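Local coordinates for protein MucR Phosphodiesterase (Pseudomonas aeruginosa, PDB 5M1T) that belongs to the EAL-domain phosphodiesterase family and folds as a TIM-like barrel that holds two magnesium ions and the ligand C2E, at residues H35-A40 against T90-Q95; V54-G59 against F253-G258; R109-L112 against D118-I121; T161-A166 against G191-L196. All coordinates share one frame; numbering follows the deposited sequence.

Contact 1: residues H35-A40 against T90-Q95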
loop_
_atom_site.group_PDB
_atom_site.type_symbol
_atom_site.label_atom_id
_atom_site.label_comp_id
_atom_site.label_asym_id
_atom_site.label_seq_id
_atom_site.Cartn_x
_atom_site.Cartn_y
_atom_site.Cartn_z
ATOM N N HIS A 35 -17.461 15.999 9.298
ATOM C CA HIS A 35 -17.688 17.155 8.428
ATOM C C HIS A 35 -16.547 18.172 8.538
ATOM O O HIS A 35 -16.013 18.667 7.537
ATOM C CB HIS A 35 -19.006 17.846 8.783
ATOM C CG HIS A 35 -20.191 17.168 8.207
ATOM N ND1 HIS A 35 -21.193 17.853 7.563
ATOM C CD2 HIS A 35 -20.509 15.854 8.122
ATOM C CE1 HIS A 35 -22.105 16.991 7.136
ATOM N NE2 HIS A 35 -21.712 15.772 7.464
ATOM N N ASP A 36 -16.201 18.490 9.770
ATOM C CA ASP A 36 -15.133 19.424 10.033
ATOM C C ASP A 36 -13.810 18.960 9.390
ATOM O O ASP A 36 -13.126 19.760 8.733
ATOM C CB ASP A 36 -14.990 19.641 11.542
ATOM C CG ASP A 36 -16.171 20.390 12.143
ATOM O OD1 ASP A 36 -17.104 20.781 11.412
ATOM O OD2 ASP A 36 -16.180 20.562 13.383
ATOM N N LEU A 37 -13.458 17.686 9.524
ATOM C CA LEU A 37 -12.189 17.226 8.959
ATOM C C LEU A 37 -12.171 17.232 7.427
ATOM O O LEU A 37 -11.148 17.584 6.817
ATOM C CB LEU A 37 -11.801 15.840 9.480
ATOM C CG LEU A 37 -10.464 15.265 8.972
ATOM C CD1 LEU A 37 -9.292 16.131 9.383
ATOM C CD2 LEU A 37 -10.281 13.847 9.486
ATOM N N ARG A 38 -13.295 16.853 6.821
ATOM C CA ARG A 38 -13.461 16.919 5.379
ATOM C C ARG A 38 -13.137 18.277 4.836
ATOM O O ARG A 38 -12.590 18.385 3.749
ATOM C CB ARG A 38 -14.899 16.674 4.967
ATOM C CG ARG A 38 -15.380 15.240 4.928
ATOM C CD ARG A 38 -16.665 15.207 4.118
ATOM N NE ARG A 38 -17.686 14.350 4.695
ATOM C CZ ARG A 38 -17.767 13.032 4.505
ATOM N NH1 ARG A 38 -16.859 12.383 3.763
ATOM N NH2 ARG A 38 -18.761 12.356 5.072
ATOM N N GLN A 39 -13.541 19.329 5.535
ATOM C CA GLN A 39 -13.326 20.649 4.982
ATOM C C GLN A 39 -12.083 21.346 5.519
ATOM O O GLN A 39 -11.877 22.519 5.210
ATOM C CB GLN A 39 -14.560 21.529 5.183
ATOM C CG GLN A 39 -14.785 22.013 6.602
ATOM C CD GLN A 39 -16.042 22.865 6.697
ATOM O OE1 GLN A 39 -16.850 22.883 5.779
ATOM N NE2 GLN A 39 -16.212 23.562 7.813
ATOM N N ALA A 40 -11.269 20.638 6.309
ATOM C CA ALA A 40 -10.139 21.272 7.013
ATOM C C ALA A 40 -9.083 21.874 6.075
ATOM O O ALA A 40 -8.582 22.964 6.342
ATOM C CB ALA A 40 -9.487 20.312 8.025
ATOM N N THR A 90 -11.418 6.735 6.718
ATOM C CA THR A 90 -12.186 7.392 5.653
ATOM C C THR A 90 -11.412 7.564 4.364
ATOM O O THR A 90 -12.000 7.761 3.318
ATOM C CB THR A 90 -12.640 8.795 6.078
ATOM O OG1 THR A 90 -11.499 9.545 6.565
ATOM C CG2 THR A 90 -13.733 8.682 7.166
ATOM N N GLY A 91 -10.087 7.503 4.439
ATOM C CA GLY A 91 -9.260 7.754 3.270
ATOM C C GLY A 91 -8.938 9.223 3.081
ATOM O O GLY A 91 -8.214 9.574 2.156
ATOM N N LEU A 92 -9.448 10.099 3.944
ATOM C CA LEU A 92 -9.020 11.512 3.939
ATOM C C LEU A 92 -7.511 11.668 4.166
ATOM O O LEU A 92 -6.933 12.680 3.753
ATOM C CB LEU A 92 -9.739 12.303 5.020
ATOM C CG LEU A 92 -11.169 12.655 4.778
ATOM C CD1 LEU A 92 -11.692 13.218 6.085
ATOM C CD2 LEU A 92 -11.319 13.661 3.634
ATOM N N ILE A 93 -6.892 10.685 4.826
ATOM C CA ILE A 93 -5.439 10.699 5.046
ATOM C C ILE A 93 -4.632 10.803 3.741
ATOM O O ILE A 93 -3.516 11.295 3.743
ATOM C CB ILE A 93 -4.958 9.438 5.816
ATOM C CG1 ILE A 93 -3.480 9.569 6.252
ATOM C CG2 ILE A 93 -5.075 8.201 4.942
ATOM C CD1 ILE A 93 -3.217 10.718 7.210
ATOM N N VAL A 94 -5.183 10.363 2.617
ATOM C CA VAL A 94 -4.445 10.432 1.370
ATOM C C VAL A 94 -4.145 11.905 0.964
ATOM O O VAL A 94 -3.009 12.262 0.689
ATOM C CB VAL A 94 -5.191 9.722 0.237
ATOM C CG1 VAL A 94 -4.553 10.072 -1.112
ATOM C CG2 VAL A 94 -5.227 8.208 0.467
ATOM N N GLN A 95 -5.170 12.752 0.937
ATOM C CA GLN A 95 -4.971 14.097 0.446
ATOM C C GLN A 95 -4.392 14.960 1.554
ATOM O O GLN A 95 -3.645 15.893 1.286
ATOM C CB GLN A 95 -6.259 14.675 -0.164
ATOM C CG GLN A 95 -6.516 14.179 -1.593
ATOM C CD GLN A 95 -5.469 14.635 -2.593
ATOM O OE1 GLN A 95 -4.779 15.629 -2.389
ATOM N NE2 GLN A 95 -5.355 13.914 -3.691
#
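Leu92 reaches from the turn between helices 84-90 and 93-113 of the TIM-like EAL barrel to helix 32-38, where it meets Leu37 and the backbone of Arg38. Followed outward, its CB and CG only carry the branches; the near approaches belong to CD1 and, less closely, to CD2. Leu92 CD1 does most of the work: it lies 3.7 Å from Leu37 CD2, is equally near Leu37 CG, and comes within 4.0 Å of Arg38 N. The other methyl, Leu92 CD2, sits 4.3 Å from Arg38 CA, the sister branch thus resting on the helix backbone. On the facing side, Leu37 holds CG anti to its own backbone N (chi1 -179°), which extends CG and CD2 to Leu92 CD1. The two leucines run past each other in opposite directions. Leu37 is buried, and Trp70 of strand 61-72, Phe83 and Ala87 also pack on it, whereas Arg38 extends its aliphatic CG along the outer margin, 4.4 Å from Leu92 CD1. The turn that presents Leu92 is fixed locally: Gly91 leaves helix 84-90 with positive phi (87°), and Thr90 OG1, itself hydrogen-bonded to Leu86 O, takes a weak, nearly straight bond from Leu92 N at 3.4 Å.

Contact 2: residues V54-G59 against F253-G258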
loop_
_atom_site.group_PDB
_atom_site.type_symbol
_atom_site.label_atom_id
_atom_site.label_comp_id
_atom_site.label_asym_id
_atom_site.label_seq_id
_atom_site.Cartn_x
_atom_site.Cartn_y
_atom_site.Cartn_z
ATOM N N VAL A 54 18.218 16.408 17.349
ATOM C CA VAL A 54 19.490 17.021 17.751
ATOM C C VAL A 54 20.522 15.939 18.013
ATOM O O VAL A 54 20.166 14.920 18.594
ATOM C CB VAL A 54 19.216 17.848 19.023
ATOM C CG1 VAL A 54 20.459 18.196 19.766
ATOM C CG2 VAL A 54 18.506 19.129 18.643
ATOM N N LEU A 55 21.784 16.143 17.600
ATOM C CA LEU A 55 22.851 15.207 17.987
ATOM C C LEU A 55 22.994 15.201 19.508
ATOM O O LEU A 55 22.813 16.217 20.164
ATOM C CB LEU A 55 24.205 15.462 17.289
ATOM C CG LEU A 55 24.291 15.078 15.777
ATOM C CD1 LEU A 55 25.739 15.054 15.286
ATOM C CD2 LEU A 55 23.609 13.762 15.378
ATOM N N ALA A 56 23.209 14.019 20.054
ATOM C CA ALA A 56 23.241 13.827 21.494
ATOM C C ALA A 56 24.583 14.323 22.054
ATOM O O ALA A 56 25.615 14.046 21.473
ATOM C CB ALA A 56 23.075 12.355 21.793
ATOM N N PRO A 57 24.597 15.024 23.180
ATOM C CA PRO A 57 23.439 15.309 24.013
ATOM C C PRO A 57 22.600 16.521 23.597
ATOM O O PRO A 57 21.401 16.556 23.861
ATOM C CB PRO A 57 24.083 15.620 25.364
ATOM C CG PRO A 57 25.398 16.254 25.001
ATOM C CD PRO A 57 25.856 15.500 23.789
ATOM N N ASN A 58 23.236 17.527 23.008
ATOM C CA ASN A 58 22.524 18.750 22.648
ATOM C C ASN A 58 23.120 19.395 21.409
ATOM O O ASN A 58 22.982 20.584 21.213
ATOM C CB ASN A 58 22.604 19.707 23.814
ATOM C CG ASN A 58 21.356 20.517 23.967
ATOM O OD1 ASN A 58 20.550 20.638 23.034
ATOM N ND2 ASN A 58 21.174 21.080 25.153
ATOM N N GLY A 59 23.780 18.550 20.599
ATOM C CA GLY A 59 24.815 18.910 19.603
ATOM C C GLY A 59 24.030 19.599 18.550
ATOM O O GLY A 59 22.877 19.922 18.811
ATOM N N PHE A 253 21.469 9.844 30.334
ATOM C CA PHE A 253 21.514 8.403 30.227
ATOM C C PHE A 253 21.517 7.956 28.766
ATOM O O PHE A 253 22.286 7.098 28.333
ATOM C CB PHE A 253 20.319 7.802 31.004
ATOM C CG PHE A 253 20.031 6.401 30.653
ATOM C CD1 PHE A 253 20.840 5.392 31.107
ATOM C CD2 PHE A 253 18.977 6.092 29.814
ATOM C CE1 PHE A 253 20.584 4.074 30.755
ATOM C CE2 PHE A 253 18.713 4.780 29.463
ATOM C CZ PHE A 253 19.509 3.771 29.944
ATOM N N LEU A 254 20.663 8.578 27.977
ATOM C CA LEU A 254 20.573 8.195 26.563
ATOM C C LEU A 254 21.853 8.525 25.841
ATOM O O LEU A 254 22.269 7.812 24.939
ATOM C CB LEU A 254 19.377 8.893 25.921
ATOM C CG LEU A 254 18.060 8.354 26.469
ATOM C CD1 LEU A 254 16.918 9.301 26.161
ATOM C CD2 LEU A 254 17.759 6.959 25.935
ATOM N N THR A 255 22.483 9.629 26.242
ATOM C CA THR A 255 23.745 10.024 25.635
ATOM C C THR A 255 24.842 9.003 25.966
ATOM O O THR A 255 25.580 8.540 25.077
ATOM C CB THR A 255 24.112 11.467 26.042
ATOM O OG1 THR A 255 23.145 12.367 25.451
ATOM C CG2 THR A 255 25.528 11.861 25.551
ATOM N N ARG A 256 24.924 8.625 27.238
ATOM C CA ARG A 256 25.916 7.666 27.686
ATOM C C ARG A 256 25.749 6.315 27.006
ATOM O O ARG A 256 26.738 5.631 26.753
ATOM C CB ARG A 256 25.888 7.507 29.212
ATOM C CG ARG A 256 26.952 6.548 29.726
ATOM C CD ARG A 256 27.194 6.637 31.217
ATOM N NE ARG A 256 26.005 6.978 32.008
ATOM C CZ ARG A 256 25.124 6.115 32.512
ATOM N NH1 ARG A 256 25.208 4.806 32.284
ATOM N NH2 ARG A 256 24.106 6.583 33.222
ATOM N N LEU A 257 24.509 5.939 26.697
ATOM C CA LEU A 257 24.249 4.697 25.970
ATOM C C LEU A 257 24.795 4.737 24.560
ATOM O O LEU A 257 25.107 3.723 23.973
ATOM C CB LEU A 257 22.749 4.427 25.857
ATOM C CG LEU A 257 21.983 3.856 27.040
ATOM C CD1 LEU A 257 20.680 3.279 26.494
ATOM C CD2 LEU A 257 22.800 2.809 27.776
ATOM N N GLY A 258 24.849 5.926 23.994
ATOM C CA GLY A 258 25.376 6.089 22.670
ATOM C C GLY A 258 24.308 6.348 21.632
ATOM O O GLY A 258 24.530 6.057 20.486
#
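Thr255 lays both branches of its side chain against Pro57, on the turn that follows strand 46-55. Its hydroxyl OG1 is the nearer branch, 3.3 Å from Pro57 CA and 3.4 Å from Pro57 CB, and it also approaches Ala56 CB at 3.7 Å. The methyl CG2 reaches the pyrrolidine ring, 4.0 Å from Pro57 CB and 4.1 Å from Pro57 CD. With chi1 at -67°, CG2 stands anti to the backbone N and OG1 beside it; that setting lets OG1 hydrogen-bond back to Gln251 O, one turn earlier in the helix, while it also touches Pro57 and Ala56 carbons. The contact across the two segments is therefore van der Waals packing, and polar support comes from Gln251, whose NE2 also bonds Pro57 O. A cis peptide before Pro57 bends the turn, and Gly59 N closes it on Leu55 O. Beyond Thr255, Gly258 ends helix 248-257 in a Schellman motif with phi 106°, after which Asn260 pairs through its backbone with Ala56. The arrangement belongs to the closure of a TIM-like barrel, where the turn between the first two, antiparallel strands rests on the helix preceding the last strand.

Contact 3: residues R109-L112 against D118-I121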
loop_
_atom_site.group_PDB
_atom_site.type_symbol
_atom_site.label_atom_id
_atom_site.label_comp_id
_atom_site.label_asym_id
_atom_site.label_seq_id
_atom_site.Cartn_x
_atom_site.Cartn_y
_atom_site.Cartn_z
ATOM N N ARG A 109 13.111 23.090 1.248
ATOM C CA ARG A 109 13.692 23.899 0.196
ATOM C C ARG A 109 14.018 25.311 0.697
ATOM O O ARG A 109 15.129 25.774 0.544
ATOM C CB ARG A 109 12.748 23.950 -0.994
ATOM C CG ARG A 109 13.274 24.665 -2.234
ATOM C CD ARG A 109 14.391 23.914 -2.946
ATOM N NE ARG A 109 15.707 24.394 -2.555
ATOM C CZ ARG A 109 16.835 23.675 -2.594
ATOM N NH1 ARG A 109 16.824 22.403 -2.980
ATOM N NH2 ARG A 109 17.993 24.227 -2.220
ATOM N N LEU A 110 13.037 25.976 1.287
ATOM C CA LEU A 110 13.196 27.319 1.832
ATOM C C LEU A 110 14.373 27.400 2.843
ATOM O O LEU A 110 15.261 28.271 2.763
ATOM C CB LEU A 110 11.876 27.744 2.478
ATOM C CG LEU A 110 11.700 29.166 3.009
ATOM C CD1 LEU A 110 12.115 30.190 1.969
ATOM C CD2 LEU A 110 10.247 29.465 3.335
ATOM N N TRP A 111 14.401 26.449 3.765
ATOM C CA TRP A 111 15.487 26.339 4.715
ATOM C C TRP A 111 16.829 26.107 4.075
ATOM O O TRP A 111 17.813 26.684 4.531
ATOM C CB TRP A 111 15.235 25.206 5.705
ATOM C CG TRP A 111 14.203 25.538 6.732
ATOM C CD1 TRP A 111 13.905 26.775 7.213
ATOM C CD2 TRP A 111 13.356 24.612 7.436
ATOM N NE1 TRP A 111 12.924 26.681 8.167
ATOM C CE2 TRP A 111 12.567 25.369 8.320
ATOM C CE3 TRP A 111 13.191 23.219 7.394
ATOM C CZ2 TRP A 111 11.626 24.788 9.173
ATOM C CZ3 TRP A 111 12.265 22.638 8.235
ATOM C CH2 TRP A 111 11.486 23.428 9.116
ATOM N N LEU A 112 16.900 25.213 3.089
ATOM C CA LEU A 112 18.166 24.972 2.390
ATOM C C LEU A 112 18.660 26.265 1.706
ATOM O O LEU A 112 19.854 26.587 1.719
ATOM C CB LEU A 112 18.029 23.857 1.358
ATOM C CG LEU A 112 17.956 22.428 1.867
ATOM C CD1 LEU A 112 17.517 21.513 0.739
ATOM C CD2 LEU A 112 19.289 21.971 2.401
ATOM N N ASP A 118 22.627 21.255 6.655
ATOM C CA ASP A 118 22.727 19.949 7.287
ATOM C C ASP A 118 21.428 19.575 7.994
ATOM O O ASP A 118 21.449 18.838 8.977
ATOM C CB ASP A 118 23.926 19.907 8.248
ATOM C CG ASP A 118 25.280 20.157 7.523
ATOM O OD1 ASP A 118 25.327 20.182 6.260
ATOM O OD2 ASP A 118 26.311 20.332 8.220
ATOM N N TRP A 119 20.306 20.117 7.517
ATOM C CA TRP A 119 18.990 19.693 8.000
ATOM C C TRP A 119 18.286 18.795 7.006
ATOM O O TRP A 119 18.364 18.983 5.820
ATOM C CB TRP A 119 18.068 20.868 8.267
ATOM C CG TRP A 119 18.467 21.743 9.398
ATOM C CD1 TRP A 119 19.574 21.633 10.155
ATOM C CD2 TRP A 119 17.782 22.919 9.852
ATOM N NE1 TRP A 119 19.620 22.635 11.072
ATOM C CE2 TRP A 119 18.530 23.443 10.911
ATOM C CE3 TRP A 119 16.623 23.593 9.438
ATOM C CZ2 TRP A 119 18.164 24.592 11.588
ATOM C CZ3 TRP A 119 16.239 24.733 10.109
ATOM C CH2 TRP A 119 17.019 25.229 11.179
ATOM N N ASN A 120 17.608 17.800 7.549
ATOM C CA ASN A 120 16.664 16.986 6.825
ATOM C C ASN A 120 15.258 17.130 7.400
ATOM O O ASN A 120 15.075 17.637 8.506
ATOM C CB ASN A 120 17.109 15.532 6.900
ATOM C CG ASN A 120 18.429 15.312 6.209
ATOM O OD1 ASN A 120 18.744 15.969 5.177
ATOM N ND2 ASN A 120 19.243 14.398 6.768
ATOM N N ILE A 121 14.251 16.692 6.647
ATOM C CA ILE A 121 12.915 16.715 7.182
ATOM C C ILE A 121 12.295 15.328 7.127
ATOM O O ILE A 121 12.346 14.643 6.106
ATOM C CB ILE A 121 11.989 17.750 6.513
ATOM C CG1 ILE A 121 10.635 17.803 7.254
ATOM C CG2 ILE A 121 11.727 17.412 5.049
ATOM C CD1 ILE A 121 9.996 19.164 7.178
#
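Trp119 directs the edge of its six-membered ring at the face of Trp111, a T-shaped pair with planes at 82° and centroids 5.2 Å apart, measured from the Trp111 five-membered ring to the Trp119 six-membered ring. The touching edge is CE3-CZ3: Trp119 CZ3 stands 3.9 Å from Trp111 CD2, and Trp119 CE3 lies 4.0 Å from Trp111 CE3. The edge sits over the region around CD2, with CG, CE2 and CE3 of Trp111 all near, and is not aimed at a single atom. Trp111 CZ3 meets a second residue, Ile121 CD1, at 4.3 Å and obliquely to the ring.

Backbone geometry sets up this first shell. Trp119 and Ile121, two residues apart on extended backbone, both project toward the helix, while the intervening Asn120 starts out away from it. Trp111 projects toward the strand in its turn, and the two indoles cross at about a right angle.

In the next shell Trp111 forms another edge-to-face pair, with Tyr50, and packs on Val64, which also touches Ile121. Trp119 has His116 stacked on its ring and Met61 against it, and Ile121 is backed by Ala104 and Met108 of helix 93-113. These contacts lie at the end of a beta-alpha-beta crossover: the connection from strand 61-72 to the parallel, neighbouring strand 120-124 runs through helices 84-90 and 93-113, and strand 120-124 lies between strands 61-72 and 153-158 with helix 93-113 packed on it.

Contact 4: residues T161-A166 against G191-L196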
loop_
_atom_site.group_PDB
_atom_site.type_symbol
_atom_site.label_atom_id
_atom_site.label_comp_id
_atom_site.label_asym_id
_atom_site.label_seq_id
_atom_site.Cartn_x
_atom_site.Cartn_y
_atom_site.Cartn_z
ATOM N N THR A 161 4.056 -1.378 10.709
ATOM C CA THR A 161 3.682 -1.159 9.318
ATOM C C THR A 161 4.668 -1.885 8.450
ATOM O O THR A 161 4.270 -2.577 7.511
ATOM C CB THR A 161 3.607 0.350 8.993
ATOM O OG1 THR A 161 2.458 0.891 9.640
ATOM C CG2 THR A 161 3.487 0.616 7.474
ATOM N N ALA A 162 5.954 -1.758 8.774
ATOM C CA ALA A 162 6.999 -2.303 7.918
ATOM C C ALA A 162 7.005 -3.814 7.992
ATOM O O ALA A 162 7.230 -4.479 6.995
ATOM C CB ALA A 162 8.374 -1.758 8.315
ATOM N N MET A 163 6.778 -4.350 9.179
ATOM C CA MET A 163 6.893 -5.801 9.411
ATOM C C MET A 163 5.595 -6.571 9.076
ATOM O O MET A 163 5.609 -7.799 8.944
ATOM C CB MET A 163 7.316 -6.060 10.854
ATOM C CG MET A 163 8.741 -5.594 11.176
ATOM S SD MET A 163 9.974 -6.563 10.275
ATOM C CE MET A 163 11.491 -5.671 10.568
ATOM N N ARG A 164 4.481 -5.879 8.898
ATOM C CA ARG A 164 3.265 -6.598 8.560
ATOM C C ARG A 164 3.452 -7.458 7.292
ATOM O O ARG A 164 3.219 -8.663 7.315
ATOM C CB ARG A 164 2.064 -5.667 8.430
ATOM C CG ARG A 164 0.751 -6.424 8.265
ATOM C CD ARG A 164 -0.332 -5.529 7.657
ATOM N NE ARG A 164 0.089 -4.961 6.378
ATOM C CZ ARG A 164 -0.055 -5.554 5.191
ATOM N NH1 ARG A 164 -0.630 -6.739 5.101
ATOM N NH2 ARG A 164 0.364 -4.958 4.083
ATOM N N ASP A 165 3.872 -6.855 6.184
ATOM C CA ASP A 165 4.225 -7.677 5.010
ATOM C C ASP A 165 5.629 -7.284 4.540
ATOM O O ASP A 165 5.783 -6.443 3.651
ATOM C CB ASP A 165 3.186 -7.515 3.904
ATOM C CG ASP A 165 3.451 -8.417 2.703
ATOM O OD1 ASP A 165 4.580 -8.948 2.568
ATOM O OD2 ASP A 165 2.524 -8.560 1.874
ATOM N N ALA A 166 6.640 -7.887 5.152
ATOM C CA ALA A 166 8.020 -7.448 4.971
ATOM C C ALA A 166 8.533 -7.546 3.531
ATOM O O ALA A 166 9.331 -6.717 3.099
ATOM C CB ALA A 166 8.941 -8.205 5.904
ATOM N N GLY A 191 6.408 -2.974 18.012
ATOM C CA GLY A 191 5.938 -4.007 17.117
ATOM C C GLY A 191 6.763 -5.264 17.292
ATOM O O GLY A 191 7.457 -5.460 18.326
ATOM N N TYR A 192 6.687 -6.116 16.284
ATOM C CA TYR A 192 7.440 -7.374 16.260
ATOM C C TYR A 192 8.294 -7.392 15.001
ATOM O O TYR A 192 7.760 -7.318 13.893
ATOM C CB TYR A 192 6.494 -8.575 16.261
ATOM C CG TYR A 192 5.700 -8.747 17.540
ATOM C CD1 TYR A 192 4.613 -7.918 17.844
ATOM C CD2 TYR A 192 5.993 -9.768 18.416
ATOM C CE1 TYR A 192 3.887 -8.091 19.010
ATOM C CE2 TYR A 192 5.253 -9.957 19.574
ATOM C CZ TYR A 192 4.218 -9.106 19.874
ATOM O OH TYR A 192 3.501 -9.317 21.040
ATOM N N SER A 193 9.615 -7.487 15.167
ATOM C CA SER A 193 10.555 -7.447 14.030
ATOM C C SER A 193 11.258 -8.759 13.793
ATOM O O SER A 193 11.675 -9.435 14.725
ATOM C CB SER A 193 11.615 -6.356 14.228
ATOM O OG SER A 193 11.030 -5.089 14.172
ATOM N N SER A 194 11.398 -9.103 12.519
ATOM C CA SER A 194 12.329 -10.146 12.090
ATOM C C SER A 194 13.712 -9.512 11.942
ATOM O O SER A 194 13.877 -8.557 11.150
ATOM C CB SER A 194 11.910 -10.685 10.729
ATOM O OG SER A 194 13.038 -11.161 10.020
ATOM N N LEU A 195 14.690 -10.033 12.677
ATOM C CA LEU A 195 16.077 -9.541 12.532
ATOM C C LEU A 195 16.581 -9.704 11.120
ATOM O O LEU A 195 17.359 -8.881 10.626
ATOM C CB LEU A 195 17.045 -10.218 13.492
ATOM C CG LEU A 195 16.948 -9.784 14.952
ATOM C CD1 LEU A 195 18.045 -10.454 15.741
ATOM C CD2 LEU A 195 17.095 -8.289 15.137
ATOM N N LEU A 196 16.135 -10.761 10.462
ATOM C CA LEU A 196 16.476 -10.958 9.055
ATOM C C LEU A 196 16.017 -9.792 8.178
ATOM O O LEU A 196 16.813 -9.181 7.475
ATOM C CB LEU A 196 15.889 -12.262 8.538
ATOM C CG LEU A 196 16.247 -12.560 7.088
ATOM C CD1 LEU A 196 17.770 -12.516 6.896
ATOM C CD2 LEU A 196 15.658 -13.919 6.695
#
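The backbones of Met163, in the last turn of helix 159-164, and Ser193, in the extended stretch leading to helix 195-200, approach to 6.1 Å between CA atoms. Met163 spans that gap alone. Its CB lies 3.3 Å from Tyr192 O, and CG is almost as close to the same carbonyl. The chain then bends at chi2 (-67°), carrying the sulfur alongside the extended backbone, where Ser194 N gives Met163 SD a long, weak hydrogen bond of 3.7 Å with an N-H to sulfur angle of 158°. The terminal methyl CE rests against Ser193, 3.7 Å from both its CB and its OG, and Met163 also touches Leu198 of helix 195-200.

Ser193 OG looks elsewhere for its main polar partner, bonding Glu159 OE2, while Gly191 N bonds Glu159 OE1; both carboxylate oxygens at the start of helix 159-164 thus hold the other segment. Each segment also contains an N-cap: Asp165 OD1 weakly caps Ala168 N of helix 166-178, and Ser194 OG bonds Tyr197 N. The arrangement joins the last turn of helix 159-164 to the loop before helix 195-200, both following strands of the EAL barrel that carry magnesium ligands, Glu156 on strand 153-158 and Asp186 with Asp187 on strand 182-188.

Overall arrangement
From the N terminus, contact 1 ties helix 32-38 to the turn leading into helix 93-113 and closes a loop containing the first two strands. Contact 2 opens inside that loop, at the end of strand 46-55, and closes only at helix 248-257, so the two cross along the chain; they lie on opposite sides of its centre, about 38 Å apart between centres. Contacts 3 and 4 are nested within contact 2, in series. Contact 3 closes the short turn from helix 93-113, shared with contact 1, to strand 120-124. Contact 4 closes a loop containing helix 166-178 and strand 182-188, linking helix 159-164 to the loop leading into helix 195-200.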